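PDB 2RAA: pyruvate synthase subunit porC from Thermotoga maritima MSB8, which is the gamma subunit of a heterotetrameric pyruvate synthase, which converts pyruvate and CoA to acetyl-CoA and CO2 while reducing ferredoxin. Local coordinates for residues 113-118 and 133-138; 157-162 and 198-203; 109-114 and 151-156. One frame throughout, in Å; residues are numbered along the deposited sequence.

Contact 1 (113-118 and 133-138); sequences NTVKDF and VVDATD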
# COMPACT_ATOMS: atom_id res chain seq x y z
N ASN A 113 -7.06 0.21 -4.26
CA ASN A 113 -7.82 1.37 -3.80
C ASN A 113 -8.90 1.49 -4.83
O ASN A 113 -8.67 1.94 -5.95
CB ASN A 113 -6.95 2.65 -3.83
CG ASN A 113 -7.76 3.93 -3.64
OD1 ASN A 113 -8.77 3.94 -2.95
ND2 ASN A 113 -7.29 5.03 -4.23
N THR A 114 -10.09 1.04 -4.47
CA THR A 114 -11.16 1.05 -5.42
C THR A 114 -12.46 0.96 -4.73
O THR A 114 -12.56 0.35 -3.68
CB THR A 114 -11.06 -0.16 -6.37
OG1 THR A 114 -12.00 -0.01 -7.44
CG2 THR A 114 -11.28 -1.50 -5.61
N VAL A 115 -13.47 1.56 -5.34
CA VAL A 115 -14.84 1.42 -4.85
C VAL A 115 -15.56 0.25 -5.55
O VAL A 115 -16.67 -0.07 -5.19
CB VAL A 115 -15.64 2.71 -5.04
CG1 VAL A 115 -16.02 2.89 -6.53
CG2 VAL A 115 -16.84 2.70 -4.14
N LYS A 116 -14.91 -0.40 -6.51
CA LYS A 116 -15.48 -1.53 -7.21
C LYS A 116 -15.21 -2.85 -6.48
O LYS A 116 -14.66 -2.84 -5.37
CB LYS A 116 -14.99 -1.51 -8.65
CG LYS A 116 -15.50 -0.22 -9.32
CD LYS A 116 -14.99 -0.01 -10.72
CE LYS A 116 -15.45 1.34 -11.27
NZ LYS A 116 -14.59 1.79 -12.41
N ASP A 117 -15.64 -3.97 -7.07
CA ASP A 117 -15.63 -5.29 -6.40
C ASP A 117 -14.58 -6.22 -6.94
O ASP A 117 -13.92 -5.93 -7.95
CB ASP A 117 -17.01 -5.97 -6.53
CG ASP A 117 -17.39 -6.30 -7.99
OD1 ASP A 117 -16.81 -5.71 -8.93
OD2 ASP A 117 -18.28 -7.13 -8.19
N PHE A 118 -14.45 -7.37 -6.28
CA PHE A 118 -13.42 -8.34 -6.63
C PHE A 118 -13.51 -8.77 -8.08
O PHE A 118 -12.49 -8.88 -8.77
CB PHE A 118 -13.47 -9.57 -5.71
CG PHE A 118 -13.53 -9.24 -4.24
CD1 PHE A 118 -12.48 -8.58 -3.63
CD2 PHE A 118 -14.63 -9.59 -3.48
CE1 PHE A 118 -12.54 -8.27 -2.28
CE2 PHE A 118 -14.70 -9.29 -2.14
CZ PHE A 118 -13.65 -8.62 -1.53
N VAL A 133 -9.71 -5.05 -1.38
CA VAL A 133 -10.07 -3.73 -1.89
C VAL A 133 -10.51 -2.83 -0.73
O VAL A 133 -11.04 -3.31 0.28
CB VAL A 133 -11.23 -3.79 -2.93
CG1 VAL A 133 -10.89 -4.68 -4.11
CG2 VAL A 133 -12.55 -4.22 -2.28
N VAL A 134 -10.29 -1.53 -0.87
CA VAL A 134 -10.72 -0.59 0.17
C VAL A 134 -10.82 0.77 -0.48
O VAL A 134 -10.04 1.10 -1.35
CB VAL A 134 -9.73 -0.52 1.34
CG1 VAL A 134 -8.32 -0.14 0.84
CG2 VAL A 134 -10.24 0.41 2.49
N ASP A 135 -11.78 1.57 -0.07
CA ASP A 135 -11.96 2.93 -0.69
C ASP A 135 -11.10 3.91 0.08
O ASP A 135 -11.57 4.65 0.98
CB ASP A 135 -13.44 3.30 -0.62
CG ASP A 135 -13.73 4.64 -1.21
OD1 ASP A 135 -12.80 5.25 -1.81
OD2 ASP A 135 -14.88 5.08 -1.03
N ALA A 136 -9.80 3.90 -0.25
CA ALA A 136 -8.82 4.65 0.56
C ALA A 136 -8.98 6.12 0.27
O ALA A 136 -8.86 6.94 1.17
CB ALA A 136 -7.42 4.22 0.28
N THR A 137 -9.27 6.45 -0.98
CA THR A 137 -9.45 7.90 -1.33
C THR A 137 -10.46 8.58 -0.43
O THR A 137 -10.18 9.64 0.14
CB THR A 137 -9.86 8.05 -2.78
OG1 THR A 137 -8.84 7.42 -3.57
CG2 THR A 137 -10.02 9.57 -3.19
N ASP A 138 -11.62 7.96 -0.29
CA ASP A 138 -12.69 8.48 0.55
C ASP A 138 -12.39 8.45 2.02
O ASP A 138 -12.75 9.39 2.73
CB ASP A 138 -14.02 7.79 0.26
CG ASP A 138 -14.68 8.29 -1.06
OD1 ASP A 138 -14.68 9.51 -1.34
OD2 ASP A 138 -15.21 7.44 -1.81
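N113 OD1 is gripped by two backbone amides from the first turn of helix 136-143, A136 N at 2.9 Å and T137 N at 3.2 Å. Both donors arrive from one face of the amide plane, and the longer bond is the straighter, with 157° at its hydrogen against 133° for A136. The other end of the same amide is used as well: N113 ND2 gives a nearly linear bond, 2.9 Å long, to T137 OG1, which lies practically in the amide plane. With CG anti to the backbone N (chi1 168°), the asparagine reaches past the end of its own strand to this helix start, and bonds at both ends fix which way its amide is turned. ND2 also donates to I91 O, so the group ties two neighbouring connections together.

Next to it the backbones pair in parallel, N113 opposite V134, with T114 N donating to V134 O at 3.1 Å, while the CA-H of N113 points at that same oxygen. Farther along, T114 CG2 packs obliquely against V133, 3.5 Å from its CB, while T114 OG1 accepts from K116 N in an ST turn and is hydrogen-bonded to E93. V133 CG2 then meets F118 CE1 at 4.1 Å, where helix 118-125 begins.

D135 occupies the N-cap position of helix 136-143, its OD1 taking a weak bond from D138 N. The helix start is thus served by two side chains: D135, the residue just before the helix, and N113, from the end of the neighbouring strand 109-113. Such an arrangement, with parallel strands ending side by side and each leading through a short loop into a helix, is characteristic of the carboxy-terminal edge of an alpha/beta sheet, here in the pyruvate:ferredoxin oxidoreductase gamma subunit.

Contact 2 (157-162 and 198-203); sequences LVRVTG and EEVKCS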
# COMPACT_ATOMS: atom_id res chain seq x y z
N LEU A 157 -2.73 -2.55 4.04
CA LEU A 157 -1.59 -3.46 3.83
C LEU A 157 -1.18 -4.21 5.08
O LEU A 157 -0.89 -5.42 5.04
CB LEU A 157 -0.39 -2.65 3.37
CG LEU A 157 0.85 -3.41 2.88
CD1 LEU A 157 0.55 -4.42 1.76
CD2 LEU A 157 1.82 -2.35 2.48
N VAL A 158 -1.07 -3.45 6.16
CA VAL A 158 -0.69 -4.00 7.44
C VAL A 158 -1.74 -5.00 7.86
O VAL A 158 -1.41 -6.09 8.31
CB VAL A 158 -0.54 -2.89 8.46
CG1 VAL A 158 -0.61 -3.46 9.91
CG2 VAL A 158 0.75 -2.13 8.16
N ARG A 159 -3.00 -4.64 7.69
CA ARG A 159 -4.09 -5.54 7.99
C ARG A 159 -4.02 -6.85 7.19
O ARG A 159 -4.01 -7.93 7.79
CB ARG A 159 -5.41 -4.83 7.81
CG ARG A 159 -6.66 -5.67 8.00
CD ARG A 159 -6.96 -5.97 9.46
NE ARG A 159 -8.10 -6.85 9.56
CZ ARG A 159 -9.38 -6.48 9.58
NH1 ARG A 159 -9.74 -5.20 9.54
NH2 ARG A 159 -10.32 -7.40 9.65
N VAL A 160 -3.90 -6.81 5.86
CA VAL A 160 -3.93 -8.08 5.07
C VAL A 160 -2.66 -8.89 5.02
O VAL A 160 -2.71 -10.05 4.62
CB VAL A 160 -4.37 -7.86 3.62
CG1 VAL A 160 -5.64 -7.05 3.60
CG2 VAL A 160 -3.23 -7.18 2.77
N THR A 161 -1.53 -8.32 5.41
CA THR A 161 -0.26 -9.05 5.42
C THR A 161 0.32 -9.28 6.81
O THR A 161 1.17 -10.12 6.99
CB THR A 161 0.85 -8.27 4.68
OG1 THR A 161 1.08 -7.02 5.35
CG2 THR A 161 0.51 -8.03 3.22
N GLY A 162 -0.07 -8.46 7.78
CA GLY A 162 0.58 -8.52 9.10
C GLY A 162 2.07 -8.22 9.07
O GLY A 162 2.76 -8.56 10.01
N GLU A 198 -9.06 -1.26 9.36
CA GLU A 198 -10.39 -1.80 9.67
C GLU A 198 -11.27 -2.15 8.49
O GLU A 198 -11.94 -3.18 8.50
CB GLU A 198 -11.15 -0.78 10.51
CG GLU A 198 -10.64 -0.68 11.93
CD GLU A 198 -10.99 0.62 12.62
OE1 GLU A 198 -11.82 1.44 12.11
OE2 GLU A 198 -10.40 0.80 13.71
N GLU A 199 -11.28 -1.29 7.47
CA GLU A 199 -12.25 -1.40 6.40
C GLU A 199 -11.88 -2.21 5.16
O GLU A 199 -12.74 -2.48 4.35
CB GLU A 199 -12.72 -0.00 6.04
CG GLU A 199 -13.86 0.42 6.98
CD GLU A 199 -13.79 1.86 7.44
OE1 GLU A 199 -13.81 2.78 6.57
OE2 GLU A 199 -13.74 2.06 8.69
N VAL A 200 -10.64 -2.62 5.01
CA VAL A 200 -10.27 -3.38 3.83
C VAL A 200 -11.09 -4.69 3.80
O VAL A 200 -11.29 -5.29 4.84
CB VAL A 200 -8.76 -3.70 3.83
CG1 VAL A 200 -8.35 -4.47 5.13
CG2 VAL A 200 -8.37 -4.47 2.55
N LYS A 201 -11.57 -5.12 2.62
CA LYS A 201 -12.31 -6.38 2.51
C LYS A 201 -11.63 -7.32 1.54
O LYS A 201 -11.13 -6.89 0.51
CB LYS A 201 -13.76 -6.16 2.05
CG LYS A 201 -14.60 -5.21 2.90
CD LYS A 201 -14.83 -5.69 4.32
CE LYS A 201 -15.67 -4.66 5.12
NZ LYS A 201 -15.82 -5.03 6.56
N CYS A 202 -11.67 -8.61 1.86
CA CYS A 202 -10.99 -9.62 1.07
C CYS A 202 -11.84 -10.72 0.41
O CYS A 202 -12.83 -11.19 0.95
CB CYS A 202 -9.92 -10.28 1.94
SG CYS A 202 -8.57 -9.19 2.24
N SER A 203 -11.34 -11.12 -0.75
CA SER A 203 -11.82 -12.18 -1.62
C SER A 203 -11.89 -13.54 -0.92
O SER A 203 -12.84 -14.31 -1.11
CB SER A 203 -10.81 -12.26 -2.76
OG SER A 203 -11.24 -13.02 -3.84
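R159 lays the aliphatic root of its side chain on V200, CG standing 3.5 Å from V200 CG1, before its guanidinium passes on to the end of helix 183-199. The path follows from two torsions. A chi1 of 176° carries CG away from the arginine's own N and outward from helix 150-161, and a bend at chi2 (75°) turns the remainder to the last residues of helix 183-199. There E198 O sits at the edge of the guanidinium, near its plane, and receives a weak bond from R159 NH1, 3.2 Å long and bent to 132° at the hydrogen. The same nitrogen also donates to Y197 O, so one NH1 serves two successive carbonyls in the last turn of that helix.

Beside the arginine the contact is apolar. V160 CG1 meets V200 CG2 at 3.9 Å and lies equally far from C202 SG, so a single methyl touches both residues. V200 in turn divides its branches, CG1 going to the arginine and CG2 to V160. The sulfur belongs to the disulfide with C132, which joins the final strand, 201-202, to its neighbour 130-134; V160 and V200 both also pack on C132.

The chemistry is therefore mixed: an exposed arginine at one end, a buried V200 between it and the partly exposed V160 and C202. The arginine probably adds favourable charge at the carboxy-terminal end of helix 183-199, where carbonyls gather, whereas the valines and the cystine make nonpolar packing between helix 150-161 and the disulfide-linked end of the chain.

Contact 3 (109-114 and 151-156); sequences ILLVNT and TPMLGA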
# COMPACT_ATOMS: atom_id res chain seq x y z
N ILE A 109 -1.15 -11.54 -2.73
CA ILE A 109 -2.28 -10.62 -2.56
C ILE A 109 -2.24 -9.48 -3.53
O ILE A 109 -1.21 -8.89 -3.76
CB ILE A 109 -2.32 -10.00 -1.13
CG1 ILE A 109 -2.53 -11.10 -0.08
CG2 ILE A 109 -3.42 -8.93 -1.01
CD1 ILE A 109 -2.61 -10.61 1.35
N LEU A 110 -3.39 -9.15 -4.07
CA LEU A 110 -3.54 -7.96 -4.88
C LEU A 110 -4.42 -7.04 -4.04
O LEU A 110 -5.56 -7.37 -3.73
CB LEU A 110 -4.16 -8.28 -6.23
CG LEU A 110 -4.54 -7.16 -7.16
CD1 LEU A 110 -3.39 -6.19 -7.41
CD2 LEU A 110 -5.05 -7.80 -8.46
N LEU A 111 -3.85 -5.91 -3.64
CA LEU A 111 -4.54 -4.94 -2.80
C LEU A 111 -4.78 -3.70 -3.66
O LEU A 111 -3.85 -3.23 -4.34
CB LEU A 111 -3.67 -4.62 -1.56
CG LEU A 111 -4.10 -3.44 -0.67
CD1 LEU A 111 -5.48 -3.66 -0.06
CD2 LEU A 111 -3.03 -3.11 0.36
N VAL A 112 -6.03 -3.19 -3.66
CA VAL A 112 -6.44 -2.10 -4.56
C VAL A 112 -7.30 -1.05 -3.88
O VAL A 112 -8.13 -1.35 -3.04
CB VAL A 112 -7.19 -2.65 -5.83
CG1 VAL A 112 -7.34 -1.57 -6.91
CG2 VAL A 112 -6.46 -3.85 -6.44
N ASN A 113 -7.06 0.21 -4.26
CA ASN A 113 -7.82 1.37 -3.80
C ASN A 113 -8.90 1.49 -4.83
O ASN A 113 -8.67 1.94 -5.95
CB ASN A 113 -6.95 2.65 -3.83
CG ASN A 113 -7.76 3.93 -3.64
OD1 ASN A 113 -8.77 3.94 -2.95
ND2 ASN A 113 -7.29 5.03 -4.23
N THR A 114 -10.09 1.04 -4.47
CA THR A 114 -11.16 1.05 -5.42
C THR A 114 -12.46 0.96 -4.73
O THR A 114 -12.56 0.35 -3.68
CB THR A 114 -11.06 -0.16 -6.37
OG1 THR A 114 -12.00 -0.01 -7.44
CG2 THR A 114 -11.28 -1.50 -5.61
N THR A 151 -2.08 6.58 2.99
CA THR A 151 -2.09 6.16 4.40
C THR A 151 -3.12 5.08 4.68
O THR A 151 -2.82 4.08 5.34
CB THR A 151 -2.20 7.32 5.37
OG1 THR A 151 -1.10 8.20 5.17
CG2 THR A 151 -2.16 6.83 6.85
N PRO A 152 -4.35 5.25 4.19
CA PRO A 152 -5.25 4.11 4.34
C PRO A 152 -4.77 2.86 3.61
O PRO A 152 -5.02 1.74 4.07
CB PRO A 152 -6.57 4.63 3.75
CG PRO A 152 -6.49 6.13 3.88
CD PRO A 152 -5.03 6.41 3.58
N MSE A 153 -4.10 3.01 2.48
CA MSE A 153 -3.57 1.82 1.78
C MSE A 153 -2.50 1.14 2.65
O MSE A 153 -2.42 -0.10 2.73
CB MSE A 153 -3.05 2.17 0.41
CG MSE A 153 -4.13 2.54 -0.58
SE MSE A 153 -5.39 1.14 -0.96
CE MSE A 153 -4.31 0.14 -2.32
N LEU A 154 -1.69 1.94 3.32
CA LEU A 154 -0.76 1.34 4.27
C LEU A 154 -1.46 0.56 5.34
O LEU A 154 -1.03 -0.52 5.70
CB LEU A 154 0.06 2.43 4.96
CG LEU A 154 1.49 2.56 4.54
CD1 LEU A 154 2.04 3.69 5.33
CD2 LEU A 154 2.16 1.24 4.88
N GLY A 155 -2.48 1.14 5.94
CA GLY A 155 -3.23 0.45 6.98
C GLY A 155 -3.86 -0.83 6.47
O GLY A 155 -3.78 -1.89 7.10
N ALA A 156 -4.51 -0.75 5.33
CA ALA A 156 -4.99 -1.95 4.62
C ALA A 156 -3.91 -2.99 4.45
O ALA A 156 -4.12 -4.15 4.70
CB ALA A 156 -5.55 -1.60 3.28
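Two bends, chi2 -63° and chi3 -82°, curl the side chain of M153, a selenomethionine in this crystal, so that SE and CE swing from helix 150-161 onto strand 109-113. The terminal methyl comes to rest against backbone, with CE 3.4 Å from N113 N and 3.6 Å from V112 C. The selenium beside it touches the root of the next side chain, SE lying 3.6 Å from N113 CB. N113 thus presents its aliphatic portion to the helix, while its amide is hydrogen-bonded to I91 and to the start of helix 136-143.

L111 is the second bridge. Its CG sits across the CA-CB bond from its own N, and the two methyls meet the helix. CD1 reaches A156 CB at 3.9 Å, and CD2 lies at the same distance from M153 O. Its CG also meets M153 CE at 3.9 Å, where the two side chains lie alongside each other, pointing opposite ways. A156, three residues after M153, contributes one methyl, which the leucine touches.

The strand and helix segments run nearly antiparallel, at 152° between their directions, with their axes 9.5 Å apart at the closest point. All five touching residues are buried. Around them, V134 and A136 extend the packing of M153, while L111 also touches C132 of the adjoining strand. Across the sheet, V112 faces V121 of helix 118-125, so this interior strand is covered by helices on both sides.

Chemically, the junction rests on van der Waals packing between methyls, a polarisable selenium and peptide surface; with no polar bond between the two segments, the fit of L111 and M153 probably sets their register.

Overall arrangement
The three contacts share one sheet but differ with depth. Contact 3 is core, joining the interior strand 109-113 to helix 150-161 through apolar packing. Contact 1 begins on that same strand and shares N113 and T114 with it, yet lies where the strands end; it is partly buried, and hydrogen bonds of an asparagine to a helix start prevail. Contact 2 is at the surface, where the later part of helix 150-161 meets the chain terminus, and mixes a weak arginine bond with valine packing. V134 CG1 on M153 SE links contacts 1 and 3, V200 CB on A156 CB links 2 and 3, and V133 N to K201 O, probably hydrogen-bonded, links 1 and 2.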